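Local coordinates for protein adenine Deaminase (PDB 2ICS) that is a zinc-dependent amidohydrolase that deacetylates acetyl-(R)-mandelate in vitro with very low efficiency, at residues A54-D59 / D285-M290; H60-E65 / V86-T91; P193-E198 / K216-L221. One frame throughout, in Å; residues are numbered along the deposited sequence.

How the contacts relate
All three contacts are largely buried, but at different depths. Contacts 1 and 2 share strand 51-61 and touch where the backbone of Asp58 meets Ile87, so one strand carries both an apolar seam and, just beyond it, a zinc site. Contact 1 is nearest the chain centre and works by side-chain packing alone, with no hydrogen bond between its segments. Contact 2 joins neighbouring strands by backbone and side-chain hydrogen bonds and adds metal coordination. Contact 3, its centre about 27 Å and about 24 Å from those of contacts 1 and 2, lies further out and joins a helix start to a loop mainly through one asparagine amide, with a leucine packed beside it.

Contact 1. Residues A54-D59 / D285-M290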
# COMPACT_ATOMS: atom_id res chain seq x y z
N ALA A 54 -14.38 -0.50 3.29
CA ALA A 54 -13.97 -1.46 2.29
C ALA A 54 -12.75 -2.13 2.91
O ALA A 54 -12.09 -1.52 3.76
CB ALA A 54 -13.60 -0.76 1.01
N GLY A 55 -12.46 -3.36 2.53
CA GLY A 55 -11.29 -4.03 3.09
C GLY A 55 -10.05 -3.18 2.88
O GLY A 55 -9.79 -2.72 1.77
N TRP A 56 -9.28 -2.96 3.94
CA TRP A 56 -8.08 -2.14 3.83
C TRP A 56 -7.07 -2.79 2.89
O TRP A 56 -6.97 -4.02 2.84
CB TRP A 56 -7.44 -1.94 5.21
CG TRP A 56 -8.32 -1.23 6.20
CD1 TRP A 56 -9.47 -0.54 5.94
CD2 TRP A 56 -8.09 -1.11 7.62
NE1 TRP A 56 -9.98 0.00 7.11
CE2 TRP A 56 -9.15 -0.33 8.15
CE3 TRP A 56 -7.09 -1.59 8.48
CZ2 TRP A 56 -9.24 -0.03 9.52
CZ3 TRP A 56 -7.18 -1.28 9.84
CH2 TRP A 56 -8.25 -0.51 10.34
N ILE A 57 -6.34 -1.96 2.15
CA ILE A 57 -5.36 -2.43 1.18
C ILE A 57 -4.00 -1.76 1.40
O ILE A 57 -3.90 -0.53 1.42
CB ILE A 57 -5.81 -2.09 -0.28
CG1 ILE A 57 -7.18 -2.72 -0.57
CG2 ILE A 57 -4.79 -2.59 -1.28
CD1 ILE A 57 -7.81 -2.24 -1.89
N ASP A 58 -2.96 -2.58 1.55
CA ASP A 58 -1.60 -2.09 1.76
C ASP A 58 -0.85 -2.30 0.44
O ASP A 58 -0.41 -3.41 0.17
CB ASP A 58 -0.92 -2.89 2.86
CG ASP A 58 0.33 -2.21 3.41
OD1 ASP A 58 0.91 -1.37 2.69
OD2 ASP A 58 0.72 -2.53 4.55
N ASP A 59 -0.70 -1.25 -0.36
CA ASP A 59 -0.04 -1.41 -1.66
C ASP A 59 1.49 -1.40 -1.69
O ASP A 59 2.09 -1.25 -2.75
CB ASP A 59 -0.59 -0.42 -2.69
CG ASP A 59 -0.18 1.02 -2.42
OD1 ASP A 59 0.75 1.24 -1.62
OD2 ASP A 59 -0.80 1.92 -3.03
N ASP A 285 2.31 -2.17 11.81
CA ASP A 285 1.20 -2.60 10.97
C ASP A 285 0.59 -1.39 10.25
O ASP A 285 1.03 -0.26 10.44
CB ASP A 285 0.16 -3.34 11.82
CG ASP A 285 -0.23 -2.57 13.07
OD1 ASP A 285 -0.66 -3.21 14.05
OD2 ASP A 285 -0.12 -1.33 13.08
N LEU A 286 -0.42 -1.62 9.43
CA LEU A 286 -1.04 -0.52 8.69
C LEU A 286 -1.75 0.44 9.65
O LEU A 286 -1.61 1.65 9.53
CB LEU A 286 -2.02 -1.07 7.65
CG LEU A 286 -2.62 -0.04 6.68
CD1 LEU A 286 -1.54 0.55 5.79
CD2 LEU A 286 -3.69 -0.73 5.85
N ALA A 287 -2.51 -0.11 10.59
CA ALA A 287 -3.24 0.68 11.58
C ALA A 287 -2.32 1.72 12.24
O ALA A 287 -2.70 2.88 12.40
CB ALA A 287 -3.83 -0.25 12.66
N THR A 288 -1.12 1.28 12.62
CA THR A 288 -0.13 2.15 13.26
C THR A 288 0.35 3.24 12.30
O THR A 288 0.63 4.36 12.72
CB THR A 288 1.08 1.32 13.74
OG1 THR A 288 0.64 0.36 14.71
CG2 THR A 288 2.13 2.22 14.38
N THR A 289 0.44 2.91 11.02
CA THR A 289 0.87 3.87 10.03
C THR A 289 -0.26 4.88 9.84
O THR A 289 -0.02 6.07 9.67
CB THR A 289 1.19 3.17 8.69
OG1 THR A 289 2.10 2.10 8.93
CG2 THR A 289 1.83 4.15 7.72
N MSE A 290 -1.49 4.39 9.87
CA MSE A 290 -2.66 5.25 9.73
C MSE A 290 -2.76 6.23 10.91
O MSE A 290 -3.12 7.40 10.73
CB MSE A 290 -3.93 4.38 9.65
CG MSE A 290 -3.98 3.49 8.41
SE MSE A 290 -5.30 2.07 8.54
CE MSE A 290 -6.90 3.15 8.47
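The selenium of Met290, a selenomethionine, lies over one face of the Trp56 indole, 4.1 Å from the centroid of the six-membered ring and only 12° off its normal. This is a Met-aromatic contact, and the methyl goes with it: Met290 CE is 4.2 Å from the same centroid, so a CH-pi contact adds to that of the selenium. The bend at chi3 (69°) brings CE over the ring beside the selenium. Leu286, one turn earlier on the helix, takes the base of the tryptophan: its CD2 meets Trp56 CB at 4.0 Å. With CG anti to the backbone N, Leu286 spreads its two methyls along the strand, and CD1 comes within 4.0 Å of Asp58 OD2. Ala287 is small enough to let the helix come near the indole, its CB 4.5 Å from Trp56 CZ3.

Strand 56-58 and helical residues 286-290 run nearly perpendicular, at 92°, with axes 10.6 Å apart, a gap that large side chains bridge. In this TIM-barrel protein helix 286-296 thus packs on strand 51-61; Ile304 of helix 300-305 and Ile357 of strand 350-364 also touch the Trp56 side chain. Cohesion between the segments rests on dispersion and on selenium, standing in for methionine sulfur, against the indole pi cloud, while Asp58 OD2 beside them is hydrogen-bonded to Thr271.

Contact 2. Residues H60-E65 / V86-T91. With ZN (zinc ion), chain B.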
# COMPACT_ATOMS: atom_id res chain seq x y z
N HIS A 60 2.14 -1.52 -0.54
CA HIS A 60 3.59 -1.61 -0.53
C HIS A 60 3.95 -2.56 0.60
O HIS A 60 4.04 -2.18 1.77
CB HIS A 60 4.27 -0.25 -0.35
CG HIS A 60 5.76 -0.32 -0.52
ND1 HIS A 60 6.53 0.72 -0.98
CD2 HIS A 60 6.62 -1.34 -0.27
CE1 HIS A 60 7.82 0.31 -0.99
NE2 HIS A 60 7.92 -0.93 -0.57
N VAL A 61 4.20 -3.81 0.22
CA VAL A 61 4.50 -4.86 1.17
C VAL A 61 5.60 -5.80 0.64
O VAL A 61 5.94 -5.78 -0.53
CB VAL A 61 3.20 -5.66 1.42
CG1 VAL A 61 3.50 -7.08 1.80
CG2 VAL A 61 2.38 -4.96 2.48
N HIS A 62 6.14 -6.62 1.54
CA HIS A 62 7.15 -7.61 1.18
C HIS A 62 6.75 -8.88 1.92
O HIS A 62 7.03 -9.05 3.11
CB HIS A 62 8.53 -7.11 1.58
CG HIS A 62 9.01 -5.97 0.74
ND1 HIS A 62 9.31 -6.09 -0.60
CD2 HIS A 62 9.13 -4.65 1.03
CE1 HIS A 62 9.59 -4.86 -1.07
NE2 HIS A 62 9.50 -3.95 -0.11
N CYS A 63 6.07 -9.77 1.21
CA CYS A 63 5.59 -11.00 1.81
C CYS A 63 5.89 -12.32 1.09
O CYS A 63 5.09 -13.25 1.16
CB CYS A 63 4.08 -10.89 2.05
SG CYS A 63 3.12 -10.54 0.57
N PHE A 64 7.02 -12.39 0.39
CA PHE A 64 7.43 -13.64 -0.26
C PHE A 64 8.22 -14.30 0.87
O PHE A 64 9.38 -13.97 1.10
CB PHE A 64 8.36 -13.37 -1.45
CG PHE A 64 8.87 -14.63 -2.12
CD1 PHE A 64 9.91 -14.57 -3.04
CD2 PHE A 64 8.31 -15.87 -1.83
CE1 PHE A 64 10.39 -15.72 -3.66
CE2 PHE A 64 8.79 -17.03 -2.44
CZ PHE A 64 9.83 -16.96 -3.36
N GLU A 65 7.58 -15.24 1.58
CA GLU A 65 8.20 -15.89 2.73
C GLU A 65 9.52 -16.64 2.50
O GLU A 65 10.24 -16.92 3.46
CB GLU A 65 7.19 -16.83 3.41
CG GLU A 65 6.86 -18.10 2.65
CD GLU A 65 5.95 -19.03 3.44
OE1 GLU A 65 4.74 -18.76 3.55
OE2 GLU A 65 6.46 -20.04 3.97
N VAL A 86 -2.98 -7.19 -0.11
CA VAL A 86 -1.64 -6.65 -0.03
C VAL A 86 -0.96 -6.79 -1.38
O VAL A 86 -1.26 -7.72 -2.14
CB VAL A 86 -0.75 -7.36 1.03
CG1 VAL A 86 -1.29 -7.11 2.44
CG2 VAL A 86 -0.67 -8.86 0.74
N ILE A 87 -0.07 -5.86 -1.68
CA ILE A 87 0.66 -5.90 -2.93
C ILE A 87 2.14 -5.91 -2.60
O ILE A 87 2.67 -4.95 -2.02
CB ILE A 87 0.35 -4.67 -3.80
CG1 ILE A 87 -1.16 -4.51 -3.97
CG2 ILE A 87 1.03 -4.82 -5.16
CD1 ILE A 87 -1.57 -3.33 -4.84
N ASP A 88 2.81 -7.00 -2.94
CA ASP A 88 4.23 -7.13 -2.70
C ASP A 88 4.96 -6.20 -3.68
O ASP A 88 4.78 -6.30 -4.89
CB ASP A 88 4.67 -8.57 -2.91
CG ASP A 88 6.17 -8.73 -2.81
OD1 ASP A 88 6.86 -8.42 -3.81
OD2 ASP A 88 6.66 -9.14 -1.74
N ALA A 89 5.78 -5.29 -3.14
CA ALA A 89 6.48 -4.31 -3.97
C ALA A 89 7.77 -4.76 -4.67
O ALA A 89 8.86 -4.24 -4.39
CB ALA A 89 6.75 -3.05 -3.15
N GLY A 90 7.64 -5.71 -5.59
CA GLY A 90 8.79 -6.17 -6.34
C GLY A 90 9.83 -7.02 -5.64
O GLY A 90 11.02 -6.97 -5.99
N THR A 91 9.42 -7.79 -4.65
CA THR A 91 10.37 -8.65 -3.95
C THR A 91 10.96 -9.63 -4.97
O THR A 91 12.13 -9.99 -4.90
CB THR A 91 9.69 -9.47 -2.84
OG1 THR A 91 9.12 -8.59 -1.87
CG2 THR A 91 10.71 -10.38 -2.16
ZN ZN B . 9.81 -1.99 -0.01
O HOH W 1 9.19 -10.62 0.68
O HOH W 2 10.78 -0.33 0.58
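Val61 and Ala89, each with 59 Å² buried by the contact, and Thr91 with 58 Å², carry this junction of two parallel strands. Val61 bonds through both backbone polar atoms: its N donates to Ile87 O at 2.9 Å, and its O accepts from Ala89 N at 2.7 Å in a nearly straight bond. A branched valine suits such an extended stretch, and its CG2 packs on Val86.

Ala89 lies under the His60 imidazole, its CB 3.7 Å from the ring centroid in a CH-pi contact over the face. The small methyl can lie this close, with CB 3.4 Å from His60 CD2. His60 NE2 and His62 NE2 both bind zinc, the latter at 2.0 Å. Water 2 is a further ligand, and Asp272 and the carboxylated Lys154 complete the site. The far nitrogen of His60, ND1, bonds to Thr210.

Thr91 fixes the second histidine. With CG of His62 anti to its carbonyl carbon (chi1 -70°), the ring turns ND1 to Thr91 OG1, donating at 2.8 Å to a hydroxyl in the ring plane, which sets the ring's rotation. Thr91 OG1 in turn donates to Asp88 OD2 at 2.5 Å, forming a relay from carboxylate to hydroxyl to zinc ligand. The same OD2 takes Cys63 N on its anti lone pair, while OD1 receives Thr91 N in an Asx motif.

This HxH pair, the amidohydrolase metal motif of the TIM barrel, follows strand 51-61, which belongs with helix 74-77 and strand 83-89 to a beta-alpha-beta unit; Ile77 packs on Val61 and Cys63, and Phe100 of helix 97-105 meets the Phe64 ring.

Contact 3. Residues P193-E198 / K216-L221; sequences PPHLDE and KENGIL
The carboxamide of Asn218 reaches across to the start of helix 196-202 and meets two successive peptide groups there with its two polar atoms. On one branch OD1 accepts from Leu196 N at 2.9 Å, with an N-H...O angle of 152°; the donor approaches well to one side of the C=O direction and somewhat tilted from the carbonyl plane. On the other, ND2 gives a weak, bent bond to Pro194 O at 3.0 Å, and it also bonds to Gly190 O. Asparagine suits this place because one short side chain offers both an acceptor and a donor to backbone. Its chi1 of -171°, CG anti to the backbone N, extends the amide away from its own turn toward the other segment.

His195, at the N-cap position, stands across the amide: imidazole and carboxamide planes are 77° apart, and ND1 comes no nearer than 4.1 Å to Asn218 OD1. Leu196 approaches from the helix side. Its CB lies 3.4 Å from Asn218 O, and farther along, CD2 rests 3.5 Å from Gly219 O and meets Ile220 CG2 at 3.8 Å, while Phe231 of helix 230-237 also packs on this leucine. Gly219 closes a type I turn, its N bonded to Lys216 O, at a position with little room beside that oxygen.

Cis peptide bonds precede Pro193 and Pro194 and shape the approach to the helix. The loop follows strand 208-210, near the zinc-binding His211. From it Asn218 supplies the acceptor for the first-turn N-H of Leu196, while Gly219 O, beside the leucine methyl, is held by Lys229.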
# COMPACT_ATOMS: atom_id res chain seq x y z
N PRO A 193 22.72 8.88 -5.78
CA PRO A 193 21.97 9.07 -7.03
C PRO A 193 20.86 8.04 -7.20
O PRO A 193 20.88 6.99 -6.57
CB PRO A 193 23.05 8.91 -8.09
CG PRO A 193 23.89 7.81 -7.50
CD PRO A 193 24.03 8.25 -6.05
N PRO A 194 19.88 8.34 -8.06
CA PRO A 194 19.84 9.59 -8.83
C PRO A 194 19.25 10.70 -7.98
O PRO A 194 18.73 10.46 -6.89
CB PRO A 194 18.91 9.25 -10.00
CG PRO A 194 18.77 7.72 -9.96
CD PRO A 194 18.82 7.42 -8.50
N HIS A 195 19.34 11.93 -8.49
CA HIS A 195 18.78 13.07 -7.79
C HIS A 195 17.27 13.03 -8.00
O HIS A 195 16.80 12.64 -9.06
CB HIS A 195 19.37 14.36 -8.35
CG HIS A 195 20.80 14.58 -7.94
ND1 HIS A 195 21.16 14.88 -6.65
CD2 HIS A 195 21.95 14.49 -8.64
CE1 HIS A 195 22.47 14.96 -6.56
NE2 HIS A 195 22.98 14.73 -7.76
N LEU A 196 16.51 13.41 -6.97
CA LEU A 196 15.06 13.38 -7.04
C LEU A 196 14.46 14.06 -8.26
O LEU A 196 13.58 13.50 -8.91
CB LEU A 196 14.46 13.99 -5.77
CG LEU A 196 12.94 13.83 -5.62
CD1 LEU A 196 12.55 12.35 -5.67
CD2 LEU A 196 12.49 14.44 -4.31
N ASP A 197 14.95 15.26 -8.58
CA ASP A 197 14.43 16.01 -9.72
C ASP A 197 14.55 15.24 -11.03
O ASP A 197 13.68 15.33 -11.89
CB ASP A 197 15.16 17.36 -9.82
CG ASP A 197 16.67 17.22 -9.85
OD1 ASP A 197 17.23 16.56 -8.95
OD2 ASP A 197 17.30 17.77 -10.77
N GLU A 198 15.62 14.47 -11.16
CA GLU A 198 15.85 13.69 -12.37
C GLU A 198 14.84 12.54 -12.42
O GLU A 198 14.37 12.15 -13.48
CB GLU A 198 17.28 13.14 -12.36
CG GLU A 198 17.77 12.59 -13.68
CD GLU A 198 19.24 12.17 -13.63
OE1 GLU A 198 19.77 11.76 -14.69
OE2 GLU A 198 19.85 12.23 -12.54
N LYS A 216 15.38 11.85 3.99
CA LYS A 216 16.74 11.93 3.45
C LYS A 216 16.95 13.27 2.74
O LYS A 216 15.99 13.97 2.40
CB LYS A 216 16.98 10.76 2.49
CG LYS A 216 16.78 9.40 3.16
CD LYS A 216 16.89 8.23 2.19
CE LYS A 216 16.60 6.91 2.91
NZ LYS A 216 16.52 5.72 2.00
N GLU A 217 18.22 13.64 2.52
CA GLU A 217 18.56 14.89 1.85
C GLU A 217 18.00 14.94 0.43
O GLU A 217 17.64 16.01 -0.07
CB GLU A 217 20.08 15.07 1.80
CG GLU A 217 20.75 15.28 3.15
CD GLU A 217 22.26 15.41 3.05
OE1 GLU A 217 22.93 14.40 2.71
OE2 GLU A 217 22.78 16.52 3.31
N ASN A 218 17.95 13.78 -0.21
CA ASN A 218 17.44 13.68 -1.58
C ASN A 218 15.92 13.52 -1.60
O ASN A 218 15.35 13.16 -2.62
CB ASN A 218 18.13 12.50 -2.28
CG ASN A 218 17.84 12.44 -3.77
OD1 ASN A 218 17.96 13.44 -4.48
ND2 ASN A 218 17.48 11.25 -4.25
N GLY A 219 15.29 13.78 -0.46
CA GLY A 219 13.84 13.67 -0.35
C GLY A 219 13.14 14.94 -0.85
O GLY A 219 13.80 15.82 -1.39
N ILE A 220 11.83 15.04 -0.65
CA ILE A 220 11.07 16.20 -1.12
C ILE A 220 11.21 17.48 -0.28
O ILE A 220 10.82 18.56 -0.73
CB ILE A 220 9.57 15.89 -1.25
CG1 ILE A 220 8.95 15.67 0.13
CG2 ILE A 220 9.37 14.66 -2.13
CD1 ILE A 220 7.44 15.51 0.10
N LEU A 221 11.75 17.38 0.93
CA LEU A 221 11.91 18.57 1.75
C LEU A 221 13.29 19.19 1.57
O LEU A 221 14.30 18.49 1.58
CB LEU A 221 11.69 18.25 3.24
CG LEU A 221 11.87 19.44 4.19
CD1 LEU A 221 10.73 20.43 3.99
CD2 LEU A 221 11.88 18.96 5.63